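Local coordinates for protein ancestral D-type dye decolorizing peroxidase (Geotrichum candidum, PDB 7ANV) that probably uses a haem cofactor and hydrogen peroxide to oxidise dyes and related aromatic substrates, as other dye-decolorizing peroxidases do, at residues Leu257-Asn268 with Leu458-Val466. Numbering follows the deposited sequence.
Sequences LVPEFNKFLEEN and LSLPTELFV
Phe-264 and Phe-261, one turn apart on helix 258-267, meet Phe-465 from two directions, a compact instance of an aromatic cluster joining a helix to an irregular segment. Phe-261 comes edge first: its CD1 stands over one face of Phe-465, 3.8 Å from CD2 of that ring, with the planes at 85°, a T-shaped pair. The rim of Phe-465 presents CZ to CG of Phe-264 at 3.6 Å, these two rings meeting obliquely. The Phe-264 ring is carried across to 458-466 by a chi1 of -176°, which sets CG anti to the backbone N; there Pro-461 CD makes a CH-pi contact over one face, 4.0 Å from the ring centroid. Leu-458 CD2 meets CZ at the far edge (3.8 Å), while Leu-460 CD2 approaches the same atom obliquely. ND2 of Asn-268 donates a hydrogen bond to Phe-264 O (2.8 Å), which sets ND2 above the rim of the face opposite Pro-461. Replacing Phe-264 with alanine is likely to open a gap between Pro-461, Leu-458 and Phe-465. Leu-257, the N-cap residue, gives its N-H to Phe-465 O (2.9 Å, 162°). Phe-261 also stacks on Phe-195. The join is mainly apolar, yet Leu-464 O is buried without a partner against Leu-257 CD1, and Glu-260 OE2 lies 4.5 Å from Glu-463 OE2, with Glu-260 OE1 hydrogen-bonded to Thr-386 OG1. One backbone hydrogen bond fixes its end, joining the helix to the segment that runs into haem-lining Val-466.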
ATOM      1  N   LEU A 257     -11.369 -10.138  -5.482  1.00 22.10           N
ATOM      2  CA  LEU A 257     -12.528 -10.964  -5.896  1.00 23.65           C
ATOM      3  C   LEU A 257     -13.765 -10.309  -5.273  1.00 22.85           C
ATOM      4  O   LEU A 257     -14.143 -10.634  -4.128  1.00 21.98           O
ATOM      5  CB  LEU A 257     -12.311 -12.391  -5.386  1.00 25.42           C
ATOM      6  CG  LEU A 257     -11.047 -13.076  -5.901  1.00 27.28           C
ATOM      7  CD1 LEU A 257     -10.998 -14.508  -5.365  1.00 29.52           C
ATOM      8  CD2 LEU A 257     -10.965 -13.052  -7.406  1.00 28.65           C
ATOM      9  N   VAL A 258     -14.310  -9.315  -5.982  1.00 22.18           N
ATOM     10  CA  VAL A 258     -15.325  -8.386  -5.426  1.00 21.12           C
ATOM     11  C   VAL A 258     -16.660  -9.097  -5.227  1.00 21.42           C
ATOM     12  O   VAL A 258     -17.220  -9.093  -4.117  1.00 20.05           O
ATOM     13  CB  VAL A 258     -15.380  -7.089  -6.255  1.00 21.04           C
ATOM     14  CG1 VAL A 258     -16.440  -6.137  -5.740  1.00 21.34           C
ATOM     15  CG2 VAL A 258     -14.012  -6.412  -6.208  1.00 21.19           C
ATOM     16  N   PRO A 259     -17.202  -9.821  -6.218  1.00 22.02           N
ATOM     17  CA  PRO A 259     -18.468 -10.520  -5.993  1.00 22.59           C
ATOM     18  C   PRO A 259     -18.358 -11.558  -4.868  1.00 23.86           C
ATOM     19  O   PRO A 259     -19.330 -11.707  -4.100  1.00 23.84           O
ATOM     20  CB  PRO A 259     -18.747 -11.201  -7.346  1.00 23.44           C
ATOM     21  CG  PRO A 259     -17.946 -10.415  -8.320  1.00 23.00           C
ATOM     22  CD  PRO A 259     -16.704  -9.954  -7.590  1.00 22.30           C
ATOM     23  N   GLU A 260     -17.187 -12.197  -4.760  1.00 24.20           N
ATOM     24  CA  GLU A 260     -16.901 -13.213  -3.708  1.00 24.46           C
ATOM     25  C   GLU A 260     -16.885 -12.538  -2.327  1.00 23.94           C
ATOM     26  O   GLU A 260     -17.508 -13.058  -1.388  1.00 24.32           O
ATOM     27  CB  GLU A 260     -15.611 -13.958  -4.057  1.00 24.30           C
ATOM     28  CG  GLU A 260     -15.739 -14.847  -5.265  1.00 25.59           C
ATOM     29  CD  GLU A 260     -15.501 -14.206  -6.618  1.00 25.55           C
ATOM     30  OE1 GLU A 260     -15.329 -12.946  -6.691  1.00 24.16           O
ATOM     31  OE2 GLU A 260     -15.377 -14.973  -7.590  1.00 26.65           O
ATOM     32  N   PHE A 261     -16.251 -11.376  -2.201  1.00 23.43           N
ATOM     33  CA  PHE A 261     -16.274 -10.586  -0.947  1.00 22.76           C
ATOM     34  C   PHE A 261     -17.729 -10.251  -0.596  1.00 22.82           C
ATOM     35  O   PHE A 261     -18.198 -10.418   0.568  1.00 22.42           O
ATOM     36  CB  PHE A 261     -15.395  -9.349  -1.132  1.00 21.47           C
ATOM     37  CG  PHE A 261     -15.334  -8.460   0.072  1.00 21.36           C
ATOM     38  CD1 PHE A 261     -14.455  -8.738   1.100  1.00 21.67           C
ATOM     39  CD2 PHE A 261     -16.113  -7.330   0.157  1.00 21.06           C
ATOM     40  CE1 PHE A 261     -14.406  -7.921   2.213  1.00 22.31           C
ATOM     41  CE2 PHE A 261     -16.047  -6.503   1.261  1.00 21.61           C
ATOM     42  CZ  PHE A 261     -15.177  -6.791   2.278  1.00 21.57           C
ATOM     43  N   ASN A 262     -18.460  -9.748  -1.588  1.00 22.94           N
ATOM     44  CA  ASN A 262     -19.865  -9.320  -1.382  1.00 24.86           C
ATOM     45  C   ASN A 262     -20.705 -10.523  -0.943  1.00 25.74           C
ATOM     46  O   ASN A 262     -21.570 -10.359  -0.076  1.00 26.30           O
ATOM     47  CB  ASN A 262     -20.402  -8.618  -2.629  1.00 25.88           C
ATOM     48  CG  ASN A 262     -19.908  -7.194  -2.699  1.00 26.20           C
ATOM     49  OD1 ASN A 262     -19.709  -6.568  -1.650  1.00 26.31           O
ATOM     50  ND2 ASN A 262     -19.748  -6.687  -3.906  1.00 27.09           N
ATOM     51  N   LYS A 263     -20.483 -11.682  -1.557  1.00 27.64           N
ATOM     52  CA  LYS A 263     -21.228 -12.919  -1.227  1.00 27.54           C
ATOM     53  C   LYS A 263     -20.980 -13.267   0.237  1.00 26.48           C
ATOM     54  O   LYS A 263     -21.923 -13.632   0.932  1.00 27.62           O
ATOM     55  CB  LYS A 263     -20.762 -14.050  -2.137  1.00 30.22           C
ATOM     56  CG  LYS A 263     -21.460 -15.380  -1.961  1.00 33.73           C
ATOM     57  CD  LYS A 263     -20.898 -16.406  -2.966  1.00 36.93           C
ATOM     58  CE  LYS A 263     -21.674 -17.703  -3.045  1.00 40.27           C
ATOM     59  NZ  LYS A 263     -21.332 -18.606  -1.923  1.00 42.49           N
ATOM     60  N   PHE A 264     -19.740 -13.154   0.693  1.00 24.85           N
ATOM     61  CA  PHE A 264     -19.401 -13.429   2.100  1.00 25.11           C
ATOM     62  C   PHE A 264     -20.181 -12.485   3.032  1.00 23.96           C
ATOM     63  O   PHE A 264     -20.744 -12.940   4.061  1.00 24.16           O
ATOM     64  CB  PHE A 264     -17.892 -13.331   2.253  1.00 25.65           C
ATOM     65  CG  PHE A 264     -17.462 -13.687   3.641  1.00 26.84           C
ATOM     66  CD1 PHE A 264     -17.536 -15.000   4.066  1.00 28.11           C
ATOM     67  CD2 PHE A 264     -17.121 -12.708   4.541  1.00 26.18           C
ATOM     68  CE1 PHE A 264     -17.177 -15.326   5.361  1.00 29.06           C
ATOM     69  CE2 PHE A 264     -16.720 -13.041   5.817  1.00 26.84           C
ATOM     70  CZ  PHE A 264     -16.773 -14.349   6.228  1.00 27.85           C
ATOM     71  N   LEU A 265     -20.193 -11.178   2.741  1.00 23.32           N
ATOM     72  CA  LEU A 265     -20.944 -10.231   3.600  1.00 22.68           C
ATOM     73  C   LEU A 265     -22.424 -10.640   3.574  1.00 23.51           C
ATOM     74  O   LEU A 265     -23.054 -10.668   4.622  1.00 24.46           O
ATOM     75  CB  LEU A 265     -20.762  -8.796   3.098  1.00 22.28           C
ATOM     76  CG  LEU A 265     -19.332  -8.254   3.115  1.00 21.94           C
ATOM     77  CD1 LEU A 265     -19.358  -6.796   2.736  1.00 22.62           C
ATOM     78  CD2 LEU A 265     -18.651  -8.431   4.455  1.00 21.62           C
ATOM     79  N   GLU A 266     -22.955 -10.926   2.392  1.00 25.75           N
ATOM     80  CA  GLU A 266     -24.399 -11.216   2.178  1.00 28.24           C
ATOM     81  C   GLU A 266     -24.782 -12.445   2.998  1.00 27.88           C
ATOM     82  O   GLU A 266     -25.880 -12.471   3.593  1.00 27.76           O
ATOM     83  CB  GLU A 266     -24.687 -11.441   0.682  1.00 32.17           C
ATOM     84  CG  GLU A 266     -24.580 -10.161  -0.156  1.00 36.21           C
ATOM     85  CD  GLU A 266     -24.361 -10.254  -1.679  1.00 40.61           C
ATOM     86  OE1 GLU A 266     -24.091 -11.371  -2.233  1.00 46.61           O
ATOM     87  OE2 GLU A 266     -24.432  -9.181  -2.338  1.00 44.12           O
ATOM     88  N   GLU A 267     -23.907 -13.445   3.059  1.00 28.35           N
ATOM     89  CA  GLU A 267     -24.210 -14.728   3.759  1.00 28.95           C
ATOM     90  C   GLU A 267     -23.995 -14.610   5.277  1.00 27.99           C
ATOM     91  O   GLU A 267     -24.368 -15.543   6.004  1.00 28.10           O
ATOM     92  CB  GLU A 267     -23.355 -15.840   3.156  1.00 31.44           C
ATOM     93  CG  GLU A 267     -23.805 -16.199   1.749  1.00 33.91           C
ATOM     94  CD  GLU A 267     -22.955 -17.247   1.039  1.00 36.92           C
ATOM     95  OE1 GLU A 267     -21.811 -17.503   1.480  1.00 40.09           O
ATOM     96  OE2 GLU A 267     -23.409 -17.752   0.017  1.00 42.48           O
ATOM     97  N   ASN A 268     -23.390 -13.530   5.766  1.00 25.69           N
ATOM     98  CA  ASN A 268     -22.939 -13.473   7.178  1.00 24.88           C
ATOM     99  C   ASN A 268     -23.391 -12.196   7.866  1.00 24.45           C
ATOM    100  O   ASN A 268     -22.604 -11.594   8.617  1.00 24.06           O
ATOM    101  CB  ASN A 268     -21.425 -13.620   7.240  1.00 24.73           C
ATOM    102  CG  ASN A 268     -21.015 -15.038   6.902  1.00 25.59           C
ATOM    103  OD1 ASN A 268     -21.186 -15.942   7.714  1.00 26.55           O
ATOM    104  ND2 ASN A 268     -20.547 -15.251   5.689  1.00 27.36           N
ATOM    105  N   LEU A 458     -15.631 -16.293  13.075  1.00 29.27           N
ATOM    106  CA  LEU A 458     -16.147 -16.273  11.708  1.00 31.43           C
ATOM    107  C   LEU A 458     -15.093 -16.980  10.851  1.00 29.98           C
ATOM    108  O   LEU A 458     -13.910 -16.657  10.935  1.00 27.69           O
ATOM    109  CB  LEU A 458     -16.383 -14.796  11.397  1.00 32.26           C
ATOM    110  CG  LEU A 458     -17.041 -14.491  10.068  1.00 33.53           C
ATOM    111  CD1 LEU A 458     -18.472 -14.983  10.042  1.00 36.23           C
ATOM    112  CD2 LEU A 458     -16.950 -12.996   9.805  1.00 33.27           C
ATOM    113  N   SER A 459     -15.470 -18.068  10.215  1.00 31.19           N
ATOM    114  CA  SER A 459     -14.575 -18.801   9.301  1.00 32.75           C
ATOM    115  C   SER A 459     -14.485 -18.011   7.994  1.00 33.32           C
ATOM    116  O   SER A 459     -15.537 -17.764   7.414  1.00 34.67           O
ATOM    117  CB  SER A 459     -15.119 -20.181   9.089  1.00 35.50           C
ATOM    118  OG  SER A 459     -14.257 -20.903   8.257  1.00 40.10           O
ATOM    119  N   LEU A 460     -13.297 -17.603   7.553  1.00 31.82           N
ATOM    120  CA  LEU A 460     -13.182 -16.888   6.256  1.00 32.31           C
ATOM    121  C   LEU A 460     -13.204 -17.953   5.171  1.00 34.09           C
ATOM    122  O   LEU A 460     -12.950 -19.122   5.465  1.00 32.63           O
ATOM    123  CB  LEU A 460     -11.924 -16.017   6.262  1.00 32.07           C
ATOM    124  CG  LEU A 460     -11.914 -14.999   7.399  1.00 32.25           C
ATOM    125  CD1 LEU A 460     -10.571 -14.315   7.579  1.00 32.82           C
ATOM    126  CD2 LEU A 460     -13.033 -13.986   7.215  1.00 32.59           C
ATOM    127  N   PRO A 461     -13.652 -17.628   3.943  1.00 34.37           N
ATOM    128  CA  PRO A 461     -13.653 -18.609   2.860  1.00 35.88           C
ATOM    129  C   PRO A 461     -12.242 -19.141   2.584  1.00 35.63           C
ATOM    130  O   PRO A 461     -11.317 -18.420   2.740  1.00 33.76           O
ATOM    131  CB  PRO A 461     -14.142 -17.832   1.634  1.00 35.35           C
ATOM    132  CG  PRO A 461     -14.888 -16.634   2.212  1.00 35.16           C
ATOM    133  CD  PRO A 461     -14.209 -16.333   3.537  1.00 34.96           C
ATOM    134  N   THR A 462     -12.149 -20.393   2.124  1.00 39.53           N
ATOM    135  CA  THR A 462     -10.898 -21.018   1.635  1.00 39.78           C
ATOM    136  C   THR A 462     -10.326 -20.156   0.516  1.00 36.00           C
ATOM    137  O   THR A 462      -9.135 -19.919   0.509  1.00 35.55           O
ATOM    138  CB  THR A 462     -11.169 -22.433   1.102  1.00 42.63           C
ATOM    139  OG1 THR A 462     -12.068 -23.048   2.027  1.00 45.46           O
ATOM    140  CG2 THR A 462      -9.897 -23.223   0.931  1.00 43.53           C
ATOM    141  N   GLU A 463     -11.186 -19.688  -0.387  1.00 35.46           N
ATOM    142  CA  GLU A 463     -10.782 -18.801  -1.518  1.00 36.20           C
ATOM    143  C   GLU A 463     -10.517 -17.405  -0.931  1.00 34.35           C
ATOM    144  O   GLU A 463     -11.444 -16.817  -0.346  1.00 33.26           O
ATOM    145  CB  GLU A 463     -11.884 -18.779  -2.579  1.00 38.77           C
ATOM    146  CG  GLU A 463     -11.575 -17.959  -3.824  1.00 44.32           C
ATOM    147  CD  GLU A 463     -12.729 -17.915  -4.826  1.00 48.90           C
ATOM    148  OE1 GLU A 463     -13.890 -17.808  -4.376  1.00 56.96           O
ATOM    149  OE2 GLU A 463     -12.482 -18.029  -6.034  1.00 56.68           O
ATOM    150  N   LEU A 464      -9.297 -16.901  -1.035  1.00 30.21           N
ATOM    151  CA  LEU A 464      -8.989 -15.553  -0.499  1.00 29.12           C
ATOM    152  C   LEU A 464      -9.831 -14.501  -1.228  1.00 28.09           C
ATOM    153  O   LEU A 464     -10.125 -14.684  -2.402  1.00 29.82           O
ATOM    154  CB  LEU A 464      -7.511 -15.230  -0.723  1.00 29.47           C
ATOM    155  CG  LEU A 464      -6.534 -16.210  -0.111  1.00 31.71           C
ATOM    156  CD1 LEU A 464      -5.122 -15.813  -0.480  1.00 32.95           C
ATOM    157  CD2 LEU A 464      -6.719 -16.299   1.399  1.00 31.77           C
ATOM    158  N   PHE A 465     -10.035 -13.354  -0.604  1.00 24.50           N
ATOM    159  CA  PHE A 465     -10.660 -12.186  -1.267  1.00 23.83           C
ATOM    160  C   PHE A 465      -9.621 -11.408  -2.055  1.00 22.05           C
ATOM    161  O   PHE A 465     -10.000 -10.676  -2.939  1.00 21.57           O
ATOM    162  CB  PHE A 465     -11.237 -11.216  -0.247  1.00 23.96           C
ATOM    163  CG  PHE A 465     -12.273 -11.849   0.633  1.00 24.26           C
ATOM    164  CD1 PHE A 465     -13.325 -12.550   0.071  1.00 24.79           C
ATOM    165  CD2 PHE A 465     -12.221 -11.660   2.013  1.00 24.99           C
ATOM    166  CE1 PHE A 465     -14.274 -13.146   0.893  1.00 26.64           C
ATOM    167  CE2 PHE A 465     -13.199 -12.209   2.819  1.00 25.11           C
ATOM    168  CZ  PHE A 465     -14.197 -12.985   2.253  1.00 25.85           C
ATOM    169  N   VAL A 466      -8.382 -11.455  -1.598  1.00 22.20           N
ATOM    170  CA  VAL A 466      -7.226 -10.736  -2.197  1.00 21.91           C
ATOM    171  C   VAL A 466      -6.187 -11.782  -2.570  1.00 21.77           C
ATOM    172  O   VAL A 466      -5.811 -12.604  -1.702  1.00 21.76           O
ATOM    173  CB  VAL A 466      -6.676  -9.665  -1.244  1.00 21.67           C
ATOM    174  CG1 VAL A 466      -5.414  -9.070  -1.808  1.00 21.68           C
ATOM    175  CG2 VAL A 466      -7.735  -8.606  -0.988  1.00 21.97           C
TER